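Local atomic coordinates of poly-beta-hydroxybuterate polymerase (Cupriavidus necator, PDB entry 5T6O), a protein that probably acts as an acyltransferase that polymerises hydroxybutyrate units into polyhydroxybutyrate without a template, its catalytic domain being the part present here. Residues F194-P199 and C238-H243. The protein carries 1 engineered substitution. Residues are numbered along the deposited sequence; the frame is centred on the assembly and turned at random.
Sequences FSFLRP and CWYLRH. With SO4 (sulfate ion), chain D.
Phe-196 reaches from its loop to the helix carrying Tyr-240 and Leu-241, in a small, buried, wholly apolar contact. With CG anti to the backbone N (chi1 -175°), the ring extends away from the loop and presents its CE2–CZ rim to the CD2–CE2 side of Tyr-240, Phe-196 CE2 lying 3.9 Å from Tyr-240 CE2. The two rings meet obliquely, their planes inclined at 45° and their centroids 6.0 Å apart. The next residue, Leu-241, brings its CD1 to 4.5 Å from Phe-196 CE2. A type I turn from Ser-195 to Arg-198, closed by Arg-198 N to Ser-195 O, holds Phe-196 at a corner position.

Polar contacts lie on another side of the helix. Arg-242 NH1 and His-243 NE2 both donate to sulfate O2, each at 2.9 Å and moderately bent; the ion, probably from the crystallisation liquor, is also hydrogen-bonded to Cys-182 N. Cys-182 and Cys-238 form a disulfide there.

The contact thus joins the loop between strand 188-191 and helix 202-215 to helix 234-246, within the alpha/beta hydrolase domain. Tyr-245 of that helix also touches Phe-196, while Trp-204 of the second subunit packs on Leu-241.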
ATOM      1  N   PHE A 194      10.706   7.438  17.948  1.00 22.71           N
ATOM      2  CA  PHE A 194      10.732   7.341  16.493  1.00 27.31           C
ATOM      3  C   PHE A 194      11.511   6.133  16.006  1.00 31.66           C
ATOM      4  O   PHE A 194      11.270   5.681  14.883  1.00 28.89           O
ATOM      5  CB  PHE A 194      11.269   8.641  15.898  1.00 25.63           C
ATOM      6  CG  PHE A 194      10.219   9.709  15.832  1.00 28.10           C
ATOM      7  CD1 PHE A 194       9.903  10.456  16.953  1.00 31.64           C
ATOM      8  CD2 PHE A 194       9.483   9.902  14.673  1.00 32.32           C
ATOM      9  CE1 PHE A 194       8.904  11.415  16.902  1.00 31.17           C
ATOM     10  CE2 PHE A 194       8.481  10.865  14.611  1.00 33.45           C
ATOM     11  CZ  PHE A 194       8.187  11.614  15.729  1.00 29.26           C
ATOM     12  N   SER A 195      12.391   5.563  16.832  1.00 28.73           N
ATOM     13  CA  SER A 195      13.076   4.330  16.462  1.00 27.80           C
ATOM     14  C   SER A 195      12.722   3.163  17.387  1.00 29.03           C
ATOM     15  O   SER A 195      13.517   2.230  17.541  1.00 24.03           O
ATOM     16  CB  SER A 195      14.591   4.552  16.427  1.00 27.17           C
ATOM     17  OG  SER A 195      14.927   5.550  15.463  1.00 29.05           O
ATOM     18  N   PHE A 196      11.531   3.176  18.001  1.00 30.49           N
ATOM     19  CA  PHE A 196      11.168   2.053  18.863  1.00 31.60           C
ATOM     20  C   PHE A 196      11.126   0.729  18.103  1.00 30.82           C
ATOM     21  O   PHE A 196      11.425  -0.326  18.676  1.00 31.17           O
ATOM     22  CB  PHE A 196       9.821   2.265  19.564  1.00 27.72           C
ATOM     23  CG  PHE A 196       9.509   1.167  20.546  1.00 27.07           C
ATOM     24  CD1 PHE A 196      10.292   1.006  21.675  1.00 28.17           C
ATOM     25  CD2 PHE A 196       8.510   0.241  20.290  1.00 35.36           C
ATOM     26  CE1 PHE A 196      10.048  -0.021  22.575  1.00 30.48           C
ATOM     27  CE2 PHE A 196       8.260  -0.792  21.179  1.00 30.75           C
ATOM     28  CZ  PHE A 196       9.031  -0.912  22.332  1.00 30.24           C
ATOM     29  N   LEU A 197      10.759   0.743  16.827  1.00 28.56           N
ATOM     30  CA  LEU A 197      10.834  -0.480  16.031  1.00 34.91           C
ATOM     31  C   LEU A 197      11.998  -0.432  15.048  1.00 30.11           C
ATOM     32  O   LEU A 197      11.926  -0.992  13.955  1.00 32.09           O
ATOM     33  CB  LEU A 197       9.513  -0.725  15.296  1.00 38.05           C
ATOM     34  CG  LEU A 197       8.309  -0.840  16.241  1.00 41.44           C
ATOM     35  CD1 LEU A 197       6.997  -0.956  15.461  1.00 45.94           C
ATOM     36  CD2 LEU A 197       8.483  -2.000  17.225  1.00 41.84           C
ATOM     37  N   ARG A 198      13.070   0.264  15.421  1.00 28.37           N
ATOM     38  CA  ARG A 198      14.197   0.492  14.536  1.00 27.56           C
ATOM     39  C   ARG A 198      15.467   0.279  15.350  1.00 26.63           C
ATOM     40  O   ARG A 198      15.387   0.087  16.576  1.00 26.84           O
ATOM     41  CB  ARG A 198      14.137   1.908  13.947  1.00 30.17           C
ATOM     42  CG  ARG A 198      12.996   2.133  12.961  1.00 34.09           C
ATOM     43  CD  ARG A 198      13.115   1.229  11.744  1.00 38.26           C
ATOM     44  NE  ARG A 198      12.032   1.501  10.802  1.00 44.65           N
ATOM     45  CZ  ARG A 198      11.736   0.749   9.749  1.00 56.70           C
ATOM     46  NH1 ARG A 198      10.726   1.094   8.960  1.00 63.79           N
ATOM     47  NH2 ARG A 198      12.440  -0.345   9.484  1.00 48.43           N
ATOM     48  N   PRO A 199      16.646   0.297  14.731  1.00 25.84           N
ATOM     49  CA  PRO A 199      17.873   0.138  15.524  1.00 25.22           C
ATOM     50  C   PRO A 199      18.004   1.242  16.557  1.00 29.17           C
ATOM     51  O   PRO A 199      17.537   2.367  16.359  1.00 28.33           O
ATOM     52  CB  PRO A 199      18.990   0.212  14.476  1.00 25.44           C
ATOM     53  CG  PRO A 199      18.302  -0.223  13.184  1.00 26.26           C
ATOM     54  CD  PRO A 199      16.947   0.395  13.290  1.00 23.31           C
ATOM     55  N   CYS A 238      10.005  -7.083  27.217  1.00 21.05           N
ATOM     56  CA  CYS A 238       9.651  -8.402  26.697  1.00 26.80           C
ATOM     57  C   CYS A 238       8.138  -8.583  26.640  1.00 27.41           C
ATOM     58  O   CYS A 238       7.582  -9.003  25.614  1.00 25.21           O
ATOM     59  CB  CYS A 238      10.302  -9.473  27.580  1.00 27.38           C
ATOM     60  SG  CYS A 238       9.843 -11.187  27.224  1.00 29.50           S
ATOM     61  N   TRP A 239       7.455  -8.269  27.742  1.00 22.60           N
ATOM     62  CA  TRP A 239       6.006  -8.463  27.812  1.00 26.91           C
ATOM     63  C   TRP A 239       5.293  -7.580  26.802  1.00 26.04           C
ATOM     64  O   TRP A 239       4.402  -8.034  26.079  1.00 26.16           O
ATOM     65  CB  TRP A 239       5.509  -8.159  29.230  1.00 27.80           C
ATOM     66  CG  TRP A 239       4.079  -8.524  29.493  1.00 26.77           C
ATOM     67  CD1 TRP A 239       3.623  -9.620  30.172  1.00 35.29           C
ATOM     68  CD2 TRP A 239       2.912  -7.790  29.088  1.00 26.69           C
ATOM     69  NE1 TRP A 239       2.245  -9.614  30.211  1.00 35.15           N
ATOM     70  CE2 TRP A 239       1.787  -8.506  29.551  1.00 35.21           C
ATOM     71  CE3 TRP A 239       2.709  -6.605  28.377  1.00 26.41           C
ATOM     72  CZ2 TRP A 239       0.480  -8.073  29.325  1.00 35.40           C
ATOM     73  CZ3 TRP A 239       1.410  -6.180  28.154  1.00 30.48           C
ATOM     74  CH2 TRP A 239       0.315  -6.917  28.628  1.00 29.18           C
ATOM     75  N   TYR A 240       5.672  -6.301  26.751  1.00 22.84           N
ATOM     76  CA  TYR A 240       5.050  -5.372  25.810  1.00 24.78           C
ATOM     77  C   TYR A 240       5.217  -5.844  24.369  1.00 27.64           C
ATOM     78  O   TYR A 240       4.240  -5.936  23.617  1.00 27.79           O
ATOM     79  CB  TYR A 240       5.659  -3.987  26.024  1.00 24.73           C
ATOM     80  CG  TYR A 240       5.051  -2.892  25.183  1.00 24.67           C
ATOM     81  CD1 TYR A 240       3.674  -2.681  25.163  1.00 29.01           C
ATOM     82  CD2 TYR A 240       5.858  -2.050  24.436  1.00 26.36           C
ATOM     83  CE1 TYR A 240       3.123  -1.667  24.395  1.00 27.51           C
ATOM     84  CE2 TYR A 240       5.313  -1.035  23.661  1.00 26.99           C
ATOM     85  CZ  TYR A 240       3.950  -0.850  23.648  1.00 29.87           C
ATOM     86  OH  TYR A 240       3.414   0.165  22.875  1.00 29.05           O
ATOM     87  N   LEU A 241       6.445  -6.186  23.971  1.00 23.82           N
ATOM     88  CA  LEU A 241       6.677  -6.663  22.608  1.00 23.07           C
ATOM     89  C   LEU A 241       5.889  -7.938  22.325  1.00 25.63           C
ATOM     90  O   LEU A 241       5.264  -8.072  21.270  1.00 25.45           O
ATOM     91  CB  LEU A 241       8.173  -6.908  22.398  1.00 25.77           C
ATOM     92  CG  LEU A 241       8.838  -6.629  21.059  1.00 48.71           C
ATOM     93  CD1 LEU A 241       8.548  -5.204  20.614  1.00 47.59           C
ATOM     94  CD2 LEU A 241      10.347  -6.860  21.189  1.00 45.74           C
ATOM     95  N   ARG A 242       5.916  -8.894  23.259  1.00 23.20           N
ATOM     96  CA  ARG A 242       5.295 -10.194  23.010  1.00 25.19           C
ATOM     97  C   ARG A 242       3.779 -10.088  22.895  1.00 30.25           C
ATOM     98  O   ARG A 242       3.182 -10.616  21.946  1.00 28.93           O
ATOM     99  CB  ARG A 242       5.666 -11.169  24.132  1.00 25.80           C
ATOM    100  CG  ARG A 242       4.906 -12.497  24.090  1.00 27.31           C
ATOM    101  CD  ARG A 242       5.468 -13.424  25.158  1.00 27.57           C
ATOM    102  NE  ARG A 242       6.808 -13.877  24.800  1.00 29.21           N
ATOM    103  CZ  ARG A 242       7.619 -14.528  25.626  1.00 31.95           C
ATOM    104  NH1 ARG A 242       7.238 -14.766  26.875  1.00 29.25           N
ATOM    105  NH2 ARG A 242       8.812 -14.926  25.206  1.00 29.37           N
ATOM    106  N   HIS A 243       3.133  -9.418  23.854  1.00 28.03           N
ATOM    107  CA  HIS A 243       1.689  -9.549  24.012  1.00 30.02           C
ATOM    108  C   HIS A 243       0.904  -8.468  23.280  1.00 29.11           C
ATOM    109  O   HIS A 243      -0.328  -8.559  23.214  1.00 32.04           O
ATOM    110  CB  HIS A 243       1.321  -9.549  25.500  1.00 29.36           C
ATOM    111  CG  HIS A 243       1.826 -10.756  26.235  1.00 29.04           C
ATOM    112  ND1 HIS A 243       1.345 -12.024  25.995  1.00 34.91           N
ATOM    113  CD2 HIS A 243       2.785 -10.891  27.185  1.00 25.03           C
ATOM    114  CE1 HIS A 243       1.977 -12.887  26.773  1.00 41.27           C
ATOM    115  NE2 HIS A 243       2.861 -12.225  27.500  1.00 33.61           N
TER
HETATM  116  S   SO4 D 603       5.216 -13.611  29.983  1.00 50.63           S
HETATM  117  O1  SO4 D 603       3.979 -14.050  30.622  1.00 59.22           O
HETATM  118  O2  SO4 D 603       5.059 -13.751  28.531  1.00 40.44           O
HETATM  119  O3  SO4 D 603       6.357 -14.401  30.446  1.00 45.39           O
HETATM  120  O4  SO4 D 603       5.497 -12.224  30.356  1.00 57.10           O